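Local coordinates for Di-haem cytochrome c peroxidase family protein (Burkholderia thailandensis, PDB 6V59) that probably acts as a di-heme peroxidase of the cytochrome c peroxidase/MauG family, using two covalently bound c-type hemes in peroxide chemistry and electron transfer, at residues A[327-332]-A[394-399]; A[375-380]-A[463-468]; A[389-394]-A[449-454]. The protein carries 1 engineered substitution. One frame throughout, in Å; residues are numbered along the deposited sequence.

Contact 1. Residues A[327-332]-A[394-399]; sequences IAVPRN and VAFMNT. Engineered in segment 394-399: Met397 (natural residue Tyr). With HEC (heme c), chain D.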
loop_
_atom_site.group_PDB
_atom_site.type_symbol
_atom_site.label_atom_id
_atom_site.label_comp_id
_atom_site.label_asym_id
_atom_site.label_seq_id
_atom_site.Cartn_x
_atom_site.Cartn_y
_atom_site.Cartn_z
ATOM N N ILE A 327 2.581 12.708 -6.212
ATOM C CA ILE A 327 1.434 13.284 -6.906
ATOM C C ILE A 327 0.735 14.369 -6.086
ATOM O O ILE A 327 -0.152 15.049 -6.623
ATOM C CB ILE A 327 0.429 12.199 -7.344
ATOM C CG1 ILE A 327 -0.263 11.549 -6.152
ATOM C CG2 ILE A 327 1.131 11.125 -8.210
ATOM C CD1 ILE A 327 -1.362 10.588 -6.561
ATOM N N ALA A 328 1.102 14.544 -4.812
ATOM C CA ALA A 328 0.722 15.703 -3.996
ATOM C C ALA A 328 -0.780 15.763 -3.708
ATOM O O ALA A 328 -1.423 16.790 -3.919
ATOM C CB ALA A 328 1.185 17.006 -4.659
ATOM N N VAL A 329 -1.333 14.677 -3.181
ATOM C CA VAL A 329 -2.770 14.691 -2.899
ATOM C C VAL A 329 -3.054 15.718 -1.810
ATOM O O VAL A 329 -2.158 16.079 -1.026
ATOM C CB VAL A 329 -3.313 13.301 -2.514
ATOM C CG1 VAL A 329 -2.983 12.271 -3.594
ATOM C CG2 VAL A 329 -2.816 12.859 -1.149
ATOM N N PRO A 330 -4.281 16.221 -1.728
ATOM C CA PRO A 330 -4.565 17.309 -0.784
ATOM C C PRO A 330 -4.364 16.896 0.668
ATOM O O PRO A 330 -4.567 15.739 1.050
ATOM C CB PRO A 330 -6.037 17.651 -1.062
ATOM C CG PRO A 330 -6.275 17.160 -2.463
ATOM C CD PRO A 330 -5.442 15.903 -2.576
ATOM N N ARG A 331 -3.985 17.885 1.481
ATOM C CA ARG A 331 -3.788 17.674 2.906
ATOM C C ARG A 331 -5.083 17.237 3.571
ATOM O O ARG A 331 -6.164 17.766 3.282
ATOM C CB ARG A 331 -3.283 18.970 3.543
ATOM C CG ARG A 331 -2.908 18.888 5.023
ATOM C CD ARG A 331 -2.280 20.198 5.417
ATOM N NE ARG A 331 -1.829 20.303 6.801
ATOM C CZ ARG A 331 -0.626 19.934 7.224
ATOM N NH1 ARG A 331 0.234 19.363 6.387
ATOM N NH2 ARG A 331 -0.278 20.122 8.492
ATOM N N ASN A 332 -4.966 16.287 4.495
ATOM C CA ASN A 332 -6.087 15.868 5.339
ATOM C C ASN A 332 -5.867 16.488 6.712
ATOM O O ASN A 332 -5.120 15.951 7.533
ATOM C CB ASN A 332 -6.176 14.351 5.421
ATOM C CG ASN A 332 -7.376 13.884 6.225
ATOM O OD1 ASN A 332 -8.069 14.693 6.851
ATOM N ND2 ASN A 332 -7.632 12.584 6.217
ATOM N N VAL A 394 -9.727 9.266 -8.849
ATOM C CA VAL A 394 -9.490 9.264 -10.290
ATOM C C VAL A 394 -9.606 10.674 -10.853
ATOM O O VAL A 394 -8.773 11.102 -11.666
ATOM C CB VAL A 394 -10.473 8.302 -10.981
ATOM C CG1 VAL A 394 -10.233 8.288 -12.475
ATOM C CG2 VAL A 394 -10.359 6.903 -10.396
ATOM N N ALA A 395 -10.638 11.414 -10.440
ATOM C CA ALA A 395 -10.805 12.788 -10.901
ATOM C C ALA A 395 -9.607 13.650 -10.522
ATOM O O ALA A 395 -9.212 14.546 -11.279
ATOM C CB ALA A 395 -12.083 13.386 -10.313
ATOM N N PHE A 396 -9.028 13.402 -9.345
ATOM C CA PHE A 396 -7.845 14.147 -8.932
ATOM C C PHE A 396 -6.677 13.909 -9.885
ATOM O O PHE A 396 -5.972 14.852 -10.257
ATOM C CB PHE A 396 -7.460 13.766 -7.503
ATOM C CG PHE A 396 -6.150 14.347 -7.064
ATOM C CD1 PHE A 396 -6.085 15.629 -6.546
ATOM C CD2 PHE A 396 -4.977 13.619 -7.201
ATOM C CE1 PHE A 396 -4.875 16.173 -6.155
ATOM C CE2 PHE A 396 -3.762 14.157 -6.808
ATOM C CZ PHE A 396 -3.709 15.432 -6.291
ATOM N N MET A 397 -6.449 12.662 -10.293
ATOM C CA MET A 397 -5.372 12.416 -11.244
ATOM C C MET A 397 -5.560 13.269 -12.496
ATOM O O MET A 397 -4.592 13.786 -13.066
ATOM C CB MET A 397 -5.317 10.936 -11.620
ATOM C CG MET A 397 -5.176 9.950 -10.465
ATOM S SD MET A 397 -3.773 10.232 -9.359
ATOM C CE MET A 397 -2.451 10.464 -10.540
ATOM N N ASN A 398 -6.813 13.440 -12.923
ATOM C CA ASN A 398 -7.118 14.107 -14.184
ATOM C C ASN A 398 -7.018 15.629 -14.096
ATOM O O ASN A 398 -6.592 16.273 -15.061
ATOM C CB ASN A 398 -8.525 13.706 -14.640
ATOM C CG ASN A 398 -8.873 14.224 -16.024
ATOM O OD1 ASN A 398 -8.052 14.185 -16.945
ATOM N ND2 ASN A 398 -10.102 14.693 -16.181
ATOM N N THR A 399 -7.411 16.237 -12.973
ATOM C CA THR A 399 -7.502 17.691 -12.926
ATOM C C THR A 399 -6.729 18.343 -11.783
ATOM O O THR A 399 -6.916 19.540 -11.539
ATOM C CB THR A 399 -8.977 18.138 -12.867
ATOM O OG1 THR A 399 -9.601 17.701 -11.645
ATOM C CG2 THR A 399 -9.733 17.567 -14.068
HETATM FE FE HEC D . -2.346 6.409 -9.231
HETATM C CHA HEC D . -2.697 6.416 -5.832
HETATM C CHB HEC D . -5.689 5.730 -9.570
HETATM C CHC HEC D . -2.204 7.275 -12.565
HETATM C CHD HEC D . 0.994 7.119 -8.936
HETATM N NA HEC D . -3.892 6.136 -7.942
HETATM C C1A HEC D . -3.781 6.021 -6.574
HETATM C C2A HEC D . -5.098 5.725 -6.042
HETATM C C3A HEC D . -5.913 5.530 -7.078
HETATM C C4A HEC D . -5.168 5.766 -8.294
HETATM C CMA HEC D . -7.389 5.099 -7.049
HETATM C CAA HEC D . -5.398 5.455 -4.551
HETATM C CBA HEC D . -5.401 3.957 -4.262
HETATM C CGA HEC D . -5.532 3.653 -2.784
HETATM O O1A HEC D . -5.296 2.474 -2.410
HETATM O O2A HEC D . -5.627 4.588 -1.954
HETATM N NB HEC D . -3.698 6.516 -10.768
HETATM C C1B HEC D . -5.003 6.074 -10.714
HETATM C C2B HEC D . -5.573 6.179 -12.037
HETATM C C3B HEC D . -4.631 6.649 -12.859
HETATM C C4B HEC D . -3.406 6.785 -12.093
HETATM C CMB HEC D . -6.971 5.659 -12.425
HETATM C CAB HEC D . -4.775 6.908 -14.379
HETATM C CBB HEC D . -5.837 8.001 -14.612
HETATM N NC HEC D . -0.891 7.059 -10.504
HETATM C C1C HEC D . -1.034 7.361 -11.840
HETATM C C2C HEC D . 0.295 7.516 -12.396
HETATM C C3C HEC D . 1.185 7.457 -11.404
HETATM C C4C HEC D . 0.456 7.122 -10.197
HETATM C CMC HEC D . 0.572 7.842 -13.872
HETATM C CAC HEC D . 2.725 7.405 -11.511
HETATM C CBC HEC D . 3.271 8.771 -11.972
HETATM N ND HEC D . -1.059 6.728 -7.644
HETATM C C1D HEC D . 0.284 7.080 -7.764
HETATM C C2D HEC D . 0.868 7.169 -6.439
HETATM C C3D HEC D . -0.300 6.999 -5.483
HETATM C C4D HEC D . -1.452 6.735 -6.313
HETATM C CMD HEC D . 2.306 7.571 -6.057
HETATM C CAD HEC D . -0.279 7.155 -3.954
HETATM C CBD HEC D . -0.505 8.625 -3.610
HETATM C CGD HEC D . -0.862 8.795 -2.158
HETATM O O1D HEC D . -0.876 9.963 -1.679
HETATM O O2D HEC D . -1.077 7.763 -1.471
#

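Contact 2. Residues A[375-380]-A[463-468]; sequences VAIKES and VGLMPT. With HEC (heme c), chain D.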
loop_
_atom_site.group_PDB
_atom_site.type_symbol
_atom_site.label_atom_id
_atom_site.label_comp_id
_atom_site.label_asym_id
_atom_site.label_seq_id
_atom_site.Cartn_x
_atom_site.Cartn_y
_atom_site.Cartn_z
ATOM N N VAL A 375 -9.570 -1.941 -4.975
ATOM C CA VAL A 375 -9.633 -0.532 -4.596
ATOM C C VAL A 375 -11.076 -0.082 -4.378
ATOM O O VAL A 375 -11.347 0.753 -3.504
ATOM C CB VAL A 375 -8.919 0.335 -5.662
ATOM C CG1 VAL A 375 -9.662 0.278 -6.989
ATOM C CG2 VAL A 375 -8.773 1.784 -5.167
ATOM N N ALA A 376 -12.028 -0.634 -5.139
ATOM C CA ALA A 376 -13.394 -0.119 -5.127
ATOM C C ALA A 376 -14.187 -0.500 -3.885
ATOM O O ALA A 376 -15.343 -0.066 -3.774
ATOM C CB ALA A 376 -14.152 -0.601 -6.370
ATOM N N ILE A 377 -13.640 -1.287 -2.958
ATOM C CA ILE A 377 -14.331 -1.570 -1.700
ATOM C C ILE A 377 -13.738 -0.812 -0.531
ATOM O O ILE A 377 -14.235 -0.952 0.597
ATOM C CB ILE A 377 -14.377 -3.074 -1.387
ATOM C CG1 ILE A 377 -12.976 -3.613 -1.079
ATOM C CG2 ILE A 377 -15.016 -3.838 -2.549
ATOM C CD1 ILE A 377 -12.970 -5.096 -0.753
ATOM N N LYS A 378 -12.701 -0.012 -0.754
ATOM C CA LYS A 378 -12.126 0.781 0.321
ATOM C C LYS A 378 -13.062 1.922 0.711
ATOM O O LYS A 378 -13.833 2.437 -0.105
ATOM C CB LYS A 378 -10.771 1.355 -0.095
ATOM C CG LYS A 378 -9.699 0.303 -0.377
ATOM C CD LYS A 378 -8.562 0.874 -1.217
ATOM C CE LYS A 378 -7.781 1.968 -0.514
ATOM N NZ LYS A 378 -6.634 1.438 0.269
ATOM N N GLU A 379 -12.970 2.334 1.976
ATOM C CA GLU A 379 -13.774 3.434 2.485
ATOM C C GLU A 379 -13.105 4.791 2.338
ATOM O O GLU A 379 -13.795 5.815 2.416
ATOM C CB GLU A 379 -14.112 3.190 3.953
ATOM C CG GLU A 379 -14.985 1.964 4.131
ATOM C CD GLU A 379 -15.666 1.952 5.458
ATOM O OE1 GLU A 379 -14.993 1.610 6.450
ATOM O OE2 GLU A 379 -16.864 2.323 5.499
ATOM N N SER A 380 -11.794 4.829 2.119
ATOM C CA SER A 380 -11.083 6.075 1.878
ATOM C C SER A 380 -9.841 5.737 1.078
ATOM O O SER A 380 -9.436 4.571 1.003
ATOM C CB SER A 380 -10.714 6.791 3.179
ATOM O OG SER A 380 -9.788 6.039 3.933
ATOM N N VAL A 463 -17.579 -8.275 -3.976
ATOM C CA VAL A 463 -18.189 -7.405 -4.976
ATOM C C VAL A 463 -19.395 -6.669 -4.418
ATOM O O VAL A 463 -19.696 -5.547 -4.845
ATOM C CB VAL A 463 -18.561 -8.208 -6.240
ATOM C CG1 VAL A 463 -17.314 -8.645 -6.970
ATOM C CG2 VAL A 463 -19.417 -9.406 -5.893
ATOM N N GLY A 464 -20.102 -7.271 -3.462
ATOM C CA GLY A 464 -21.295 -6.645 -2.913
ATOM C C GLY A 464 -21.038 -5.382 -2.114
ATOM O O GLY A 464 -21.995 -4.659 -1.807
ATOM N N LEU A 465 -19.783 -5.107 -1.755
ATOM C CA LEU A 465 -19.452 -3.878 -1.059
ATOM C C LEU A 465 -19.284 -2.696 -2.006
ATOM O O LEU A 465 -19.204 -1.556 -1.540
ATOM C CB LEU A 465 -18.162 -4.052 -0.248
ATOM C CG LEU A 465 -18.166 -5.107 0.850
ATOM C CD1 LEU A 465 -16.800 -5.225 1.495
ATOM C CD2 LEU A 465 -19.182 -4.774 1.919
ATOM N N MET A 466 -19.201 -2.933 -3.316
ATOM C CA MET A 466 -18.968 -1.814 -4.211
ATOM C C MET A 466 -20.241 -1.000 -4.406
ATOM O O MET A 466 -21.345 -1.555 -4.422
ATOM C CB MET A 466 -18.496 -2.299 -5.567
ATOM C CG MET A 466 -17.146 -2.969 -5.551
ATOM S SD MET A 466 -16.542 -3.289 -7.228
ATOM C CE MET A 466 -17.685 -4.539 -7.808
ATOM N N PRO A 467 -20.117 0.308 -4.586
ATOM C CA PRO A 467 -21.277 1.119 -4.966
ATOM C C PRO A 467 -21.624 0.917 -6.440
ATOM O O PRO A 467 -20.890 0.286 -7.198
ATOM C CB PRO A 467 -20.802 2.548 -4.705
ATOM C CG PRO A 467 -19.314 2.480 -4.950
ATOM C CD PRO A 467 -18.889 1.123 -4.451
ATOM N N THR A 468 -22.758 1.497 -6.838
ATOM C CA THR A 468 -23.190 1.504 -8.232
ATOM C C THR A 468 -23.038 2.871 -8.886
ATOM O O THR A 468 -22.536 2.967 -10.010
ATOM C CB THR A 468 -24.652 1.043 -8.336
ATOM O OG1 THR A 468 -24.789 -0.258 -7.754
ATOM C CG2 THR A 468 -25.090 0.979 -9.788
HETATM FE FE HEC D . -2.346 6.409 -9.231
HETATM C CHA HEC D . -2.697 6.416 -5.832
HETATM C CHB HEC D . -5.689 5.730 -9.570
HETATM C CHC HEC D . -2.204 7.275 -12.565
HETATM C CHD HEC D . 0.994 7.119 -8.936
HETATM N NA HEC D . -3.892 6.136 -7.942
HETATM C C1A HEC D . -3.781 6.021 -6.574
HETATM C C2A HEC D . -5.098 5.725 -6.042
HETATM C C3A HEC D . -5.913 5.530 -7.078
HETATM C C4A HEC D . -5.168 5.766 -8.294
HETATM C CMA HEC D . -7.389 5.099 -7.049
HETATM C CAA HEC D . -5.398 5.455 -4.551
HETATM C CBA HEC D . -5.401 3.957 -4.262
HETATM C CGA HEC D . -5.532 3.653 -2.784
HETATM O O1A HEC D . -5.296 2.474 -2.410
HETATM O O2A HEC D . -5.627 4.588 -1.954
HETATM N NB HEC D . -3.698 6.516 -10.768
HETATM C C1B HEC D . -5.003 6.074 -10.714
HETATM C C2B HEC D . -5.573 6.179 -12.037
HETATM C C3B HEC D . -4.631 6.649 -12.859
HETATM C C4B HEC D . -3.406 6.785 -12.093
HETATM C CMB HEC D . -6.971 5.659 -12.425
HETATM C CAB HEC D . -4.775 6.908 -14.379
HETATM C CBB HEC D . -5.837 8.001 -14.612
HETATM N NC HEC D . -0.891 7.059 -10.504
HETATM C C1C HEC D . -1.034 7.361 -11.840
HETATM C C2C HEC D . 0.295 7.516 -12.396
HETATM C C3C HEC D . 1.185 7.457 -11.404
HETATM C C4C HEC D . 0.456 7.122 -10.197
HETATM C CMC HEC D . 0.572 7.842 -13.872
HETATM C CAC HEC D . 2.725 7.405 -11.511
HETATM C CBC HEC D . 3.271 8.771 -11.972
HETATM N ND HEC D . -1.059 6.728 -7.644
HETATM C C1D HEC D . 0.284 7.080 -7.764
HETATM C C2D HEC D . 0.868 7.169 -6.439
HETATM C C3D HEC D . -0.300 6.999 -5.483
HETATM C C4D HEC D . -1.452 6.735 -6.313
HETATM C CMD HEC D . 2.306 7.571 -6.057
HETATM C CAD HEC D . -0.279 7.155 -3.954
HETATM C CBD HEC D . -0.505 8.625 -3.610
HETATM C CGD HEC D . -0.862 8.795 -2.158
HETATM O O1D HEC D . -0.876 9.963 -1.679
HETATM O O2D HEC D . -1.077 7.763 -1.471
#

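Contact 3. Residues A[389-394]-A[449-454]; sequences TLRDAV and DLVAFL. With HEC (heme c), chain D.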
loop_
_atom_site.group_PDB
_atom_site.type_symbol
_atom_site.label_atom_id
_atom_site.label_comp_id
_atom_site.label_asym_id
_atom_site.label_seq_id
_atom_site.Cartn_x
_atom_site.Cartn_y
_atom_site.Cartn_z
ATOM N N THR A 389 -14.320 8.847 -1.866
ATOM C CA THR A 389 -14.891 8.137 -3.003
ATOM C C THR A 389 -13.783 7.806 -3.989
ATOM O O THR A 389 -12.855 8.599 -4.185
ATOM C CB THR A 389 -15.971 8.933 -3.755
ATOM O OG1 THR A 389 -15.355 9.993 -4.500
ATOM C CG2 THR A 389 -16.999 9.500 -2.794
ATOM N N LEU A 390 -13.903 6.637 -4.622
ATOM C CA LEU A 390 -12.941 6.241 -5.647
ATOM C C LEU A 390 -12.937 7.224 -6.809
ATOM O O LEU A 390 -11.879 7.533 -7.367
ATOM C CB LEU A 390 -13.266 4.831 -6.135
ATOM C CG LEU A 390 -12.408 4.303 -7.281
ATOM C CD1 LEU A 390 -10.929 4.318 -6.912
ATOM C CD2 LEU A 390 -12.835 2.902 -7.673
ATOM N N ARG A 391 -14.110 7.731 -7.190
ATOM C CA ARG A 391 -14.154 8.653 -8.318
ATOM C C ARG A 391 -13.355 9.922 -8.033
ATOM O O ARG A 391 -12.714 10.471 -8.936
ATOM C CB ARG A 391 -15.595 9.015 -8.667
ATOM C CG ARG A 391 -15.683 9.758 -9.983
ATOM C CD ARG A 391 -17.083 10.273 -10.302
ATOM N NE ARG A 391 -17.096 10.749 -11.681
ATOM C CZ ARG A 391 -16.576 11.908 -12.078
ATOM N NH1 ARG A 391 -16.621 12.234 -13.359
ATOM N NH2 ARG A 391 -16.021 12.737 -11.201
ATOM N N ASP A 392 -13.379 10.411 -6.790
ATOM C CA ASP A 392 -12.592 11.601 -6.478
ATOM C C ASP A 392 -11.096 11.337 -6.671
ATOM O O ASP A 392 -10.359 12.213 -7.130
ATOM C CB ASP A 392 -12.884 12.072 -5.053
ATOM C CG ASP A 392 -14.044 13.056 -4.985
ATOM O OD1 ASP A 392 -14.518 13.508 -6.050
ATOM O OD2 ASP A 392 -14.477 13.382 -3.857
ATOM N N ALA A 393 -10.625 10.141 -6.318
ATOM C CA ALA A 393 -9.216 9.824 -6.530
ATOM C C ALA A 393 -8.868 9.848 -8.012
ATOM O O ALA A 393 -7.820 10.371 -8.405
ATOM C CB ALA A 393 -8.889 8.458 -5.929
ATOM N N VAL A 394 -9.727 9.266 -8.849
ATOM C CA VAL A 394 -9.490 9.264 -10.290
ATOM C C VAL A 394 -9.606 10.674 -10.853
ATOM O O VAL A 394 -8.773 11.102 -11.666
ATOM C CB VAL A 394 -10.473 8.302 -10.981
ATOM C CG1 VAL A 394 -10.233 8.288 -12.475
ATOM C CG2 VAL A 394 -10.359 6.903 -10.396
ATOM N N ASP A 449 -15.773 5.877 -16.778
ATOM C CA ASP A 449 -15.386 4.609 -17.389
ATOM C C ASP A 449 -14.181 4.000 -16.682
ATOM O O ASP A 449 -14.103 2.776 -16.512
ATOM C CB ASP A 449 -15.079 4.811 -18.871
ATOM C CG ASP A 449 -16.306 5.210 -19.679
ATOM O OD1 ASP A 449 -17.438 5.148 -19.140
ATOM O OD2 ASP A 449 -16.126 5.599 -20.861
ATOM N N LEU A 450 -13.222 4.835 -16.272
ATOM C CA LEU A 450 -12.104 4.333 -15.479
ATOM C C LEU A 450 -12.591 3.710 -14.174
ATOM O O LEU A 450 -12.126 2.634 -13.783
ATOM C CB LEU A 450 -11.113 5.456 -15.194
ATOM C CG LEU A 450 -10.141 5.777 -16.323
ATOM C CD1 LEU A 450 -9.433 7.080 -16.053
ATOM C CD2 LEU A 450 -9.136 4.646 -16.478
ATOM N N VAL A 451 -13.522 4.372 -13.483
ATOM C CA VAL A 451 -14.078 3.796 -12.261
ATOM C C VAL A 451 -14.721 2.443 -12.553
ATOM O O VAL A 451 -14.531 1.473 -11.808
ATOM C CB VAL A 451 -15.076 4.771 -11.616
ATOM C CG1 VAL A 451 -15.838 4.095 -10.484
ATOM C CG2 VAL A 451 -14.339 6.009 -11.115
ATOM N N ALA A 452 -15.513 2.361 -13.629
ATOM C CA ALA A 452 -16.113 1.081 -13.998
ATOM C C ALA A 452 -15.047 0.006 -14.173
ATOM O O ALA A 452 -15.211 -1.133 -13.713
ATOM C CB ALA A 452 -16.934 1.234 -15.283
ATOM N N PHE A 453 -13.936 0.345 -14.833
ATOM C CA PHE A 453 -12.870 -0.629 -15.000
ATOM C C PHE A 453 -12.255 -1.025 -13.659
ATOM O O PHE A 453 -11.999 -2.210 -13.413
ATOM C CB PHE A 453 -11.789 -0.085 -15.936
ATOM C CG PHE A 453 -10.539 -0.923 -15.933
ATOM C CD1 PHE A 453 -10.570 -2.226 -16.397
ATOM C CD2 PHE A 453 -9.356 -0.424 -15.422
ATOM C CE1 PHE A 453 -9.443 -3.017 -16.366
ATOM C CE2 PHE A 453 -8.219 -1.207 -15.390
ATOM C CZ PHE A 453 -8.263 -2.509 -15.865
ATOM N N LEU A 454 -12.001 -0.050 -12.777
ATOM C CA LEU A 454 -11.370 -0.390 -11.505
ATOM C C LEU A 454 -12.248 -1.324 -10.687
ATOM O O LEU A 454 -11.732 -2.125 -9.900
ATOM C CB LEU A 454 -11.046 0.875 -10.710
ATOM C CG LEU A 454 -9.958 1.763 -11.334
ATOM C CD1 LEU A 454 -9.789 3.047 -10.525
ATOM C CD2 LEU A 454 -8.636 1.013 -11.456
HETATM FE FE HEC D . -2.346 6.409 -9.231
HETATM C CHA HEC D . -2.697 6.416 -5.832
HETATM C CHB HEC D . -5.689 5.730 -9.570
HETATM C CHC HEC D . -2.204 7.275 -12.565
HETATM C CHD HEC D . 0.994 7.119 -8.936
HETATM N NA HEC D . -3.892 6.136 -7.942
HETATM C C1A HEC D . -3.781 6.021 -6.574
HETATM C C2A HEC D . -5.098 5.725 -6.042
HETATM C C3A HEC D . -5.913 5.530 -7.078
HETATM C C4A HEC D . -5.168 5.766 -8.294
HETATM C CMA HEC D . -7.389 5.099 -7.049
HETATM C CAA HEC D . -5.398 5.455 -4.551
HETATM C CBA HEC D . -5.401 3.957 -4.262
HETATM C CGA HEC D . -5.532 3.653 -2.784
HETATM O O1A HEC D . -5.296 2.474 -2.410
HETATM O O2A HEC D . -5.627 4.588 -1.954
HETATM N NB HEC D . -3.698 6.516 -10.768
HETATM C C1B HEC D . -5.003 6.074 -10.714
HETATM C C2B HEC D . -5.573 6.179 -12.037
HETATM C C3B HEC D . -4.631 6.649 -12.859
HETATM C C4B HEC D . -3.406 6.785 -12.093
HETATM C CMB HEC D . -6.971 5.659 -12.425
HETATM C CAB HEC D . -4.775 6.908 -14.379
HETATM C CBB HEC D . -5.837 8.001 -14.612
HETATM N NC HEC D . -0.891 7.059 -10.504
HETATM C C1C HEC D . -1.034 7.361 -11.840
HETATM C C2C HEC D . 0.295 7.516 -12.396
HETATM C C3C HEC D . 1.185 7.457 -11.404
HETATM C C4C HEC D . 0.456 7.122 -10.197
HETATM C CMC HEC D . 0.572 7.842 -13.872
HETATM C CAC HEC D . 2.725 7.405 -11.511
HETATM C CBC HEC D . 3.271 8.771 -11.972
HETATM N ND HEC D . -1.059 6.728 -7.644
HETATM C C1D HEC D . 0.284 7.080 -7.764
HETATM C C2D HEC D . 0.868 7.169 -6.439
HETATM C C3D HEC D . -0.300 6.999 -5.483
HETATM C C4D HEC D . -1.452 6.735 -6.313
HETATM C CMD HEC D . 2.306 7.571 -6.057
HETATM C CAD HEC D . -0.279 7.155 -3.954
HETATM C CBD HEC D . -0.505 8.625 -3.610
HETATM C CGD HEC D . -0.862 8.795 -2.158
HETATM O O1D HEC D . -0.876 9.963 -1.679
HETATM O O2D HEC D . -1.077 7.763 -1.471
#

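Contact 1. Residues A[327-332]-A[394-399]
The ring of Phe396 meets the loop 327-332 along its rim: the carbonyl O of Ile327 lies at the edge, in the ring plane, 3.6 Å from Phe396 CZ, and the carbonyl O of Ala328 sits at the same corner, near that plane. Val329 CA and Pro330 CD approach obliquely, Pro330 CD coming to 3.6 Å from Phe396 CE1. A second flat group, the porphyrin of a cytochrome c-type heme, has Ile327 and Met397 over one of its faces. Both segments thus build one wall of the heme pocket in this cytochrome c domain, a loop after a short strand closing against helix 390-399.

Phe396 stretches away from its helix because its CG stands opposite the backbone N (chi1 172°), which carries the ring into the loop. The two carbonyls facing its C-H edge give a weakly electrostatic contact that suits the polarity of an aromatic rim. Each also has a stronger partner elsewhere, Arg400 for Ile327 O and the hydroxyl of Tyr408 for Ala328 O. Val329 faces both ways: its CG1 packs 3.8 Å from Phe396 CE2, and its CG2 rests 3.5 Å from propionate oxygen O1D of the heme.

Met397 is an engineered residue in the place of a natural tyrosine, at a position that has been seen to supply an axial ligand to the iron. Its chain bends at both chi2 and chi3 (-55° and -47°), folding the thioether back over the porphyrin, and it crosses the Ile327 side chain at about a right angle, with Ile327 CD1 3.7 Å from Met397 SD. His305 is an axial ligand of this iron; the engineered Met397 SD stops short, 4.1 Å from the heme FE, and Met397 CE hangs 3.7 Å from heme C1C.

Contact 2. Residues A[375-380]-A[463-468]
Ala376 and Ile377 press against Leu465, Met466 and Pro467 where the ends of two short 3-10 segments meet, their backbones nearest at Ile377 and Met466. Each turn is closed by an i to i+3 bond, Val375 O taking the N-H of Lys378 and Val463 O that of Met466. The tight part is a small apolar patch. Met466 supplies its middle: CG lies 3.8 Å from Ile377 CG2, and SD rests against the methyl of Ala376, with 3.7 Å between Met466 SD and Ala376 CB. With chi2 near 180° (-171°) the chain runs extended from CA to SD, which brings the sulfur to that methyl; it bends only at chi3. Ile377 turns its CG2 branch to the partner, wedging it between Met466 CG and Leu465 CB, the latter 3.9 Å from Ile377 CG2. Pro467 joins with its ring carbon CD, 3.8 Å from Ala376 O.

The other side is looser. Val463 points away, Gly464 and Thr468 lie at the surface, and a glycerol, probably from the crystallisation liquor, rests beside Leu465. On the far flank of 375-380, Lys378 bends at chi3 and chi4 and gives a weak hydrogen bond from NZ to O1A of a heme propionate, 3.2 Å away; its positive charge would probably offset part of the negative charge of the carboxylate. The same turn that packs on the C-terminal tail therefore also presents a heme-binding residue.

Backbone bonds of Leu465 with Ala475 fold the tail over itself, while Arg455 of helix 444-455 covers Ala376, Met466 and Pro467, and Leu390 of helix 390-399 packs on Val375 and Ala376.

Contact 3. Residues A[389-394]-A[449-454]
Helices 390-394 and 449-454 pass each other at 9.8 Å between axes, their N-to-C directions 122° apart, and come nearest through Arg391 and Val451. The helix pair stands at the edge of the heme in this cytochrome c domain, and its side chains fill both the interface and the rim of the pocket.

Val394 and Leu454 reach toward each other tip to tip, Val394 CG2 to Leu454 CD1 at 3.9 Å. The other branch of Val394, CG1, meets Leu450 CD1 at the same distance of 3.9 Å, so the valine spans two successive turns of the opposing helix. Val451 fits beside the backbone of the first helix, its CG2 lying 3.9 Å from Arg391 CA. Leu390 continues the row: its CG stands trans to the backbone N (chi1 176°), and its CD1 bridges two partners, 4.0 Å from Leu454 CD1 and 3.6 Å from the heme methyl CMA, while CD2 packs on Leu454 CB. Ala393 CB touches that same heme methyl, and Leu450 CD1 comes to 4.0 Å from heme CBB, so the interface runs directly into the porphyrin periphery near Cys301, which binds the heme covalently.

Polar groups stay at the margins. Arg391 contributes aliphatic carbons to Val451, while its extended chain takes the guanidinium to salt bridges with Asp448 and Asp444, adding charged pairing between the same two helices. Thr389 is the N-cap of helix 390-399, its OG1 accepting the amide of Asp392.

With only carbon meeting carbon across these two segments, cohesion comes from close packing of apolar groups, and the heme edge is held in low-polarity surroundings of the kind expected to influence its redox potential.

How the contacts relate
Along the chain, the loop 327-332 comes first and closes contact 1 with helix 390-399, 62 residues on. Before that loop is complete, 375-380 starts contact 2, which ends at 463-468 near the C terminus, so contacts 1 and 2 cross. Contact 3 opens on helix 390-399 and closes on helix 444-455: it lies wholly within the span of contact 2, crosses contact 1 and shares Val394 with it. Contacts 2 and 3 also touch, Val375 reaching Leu454 of helix 444-455 as well. Together they tie two loops, two helices and the C-terminal tail around one heme, which all three contacts reach.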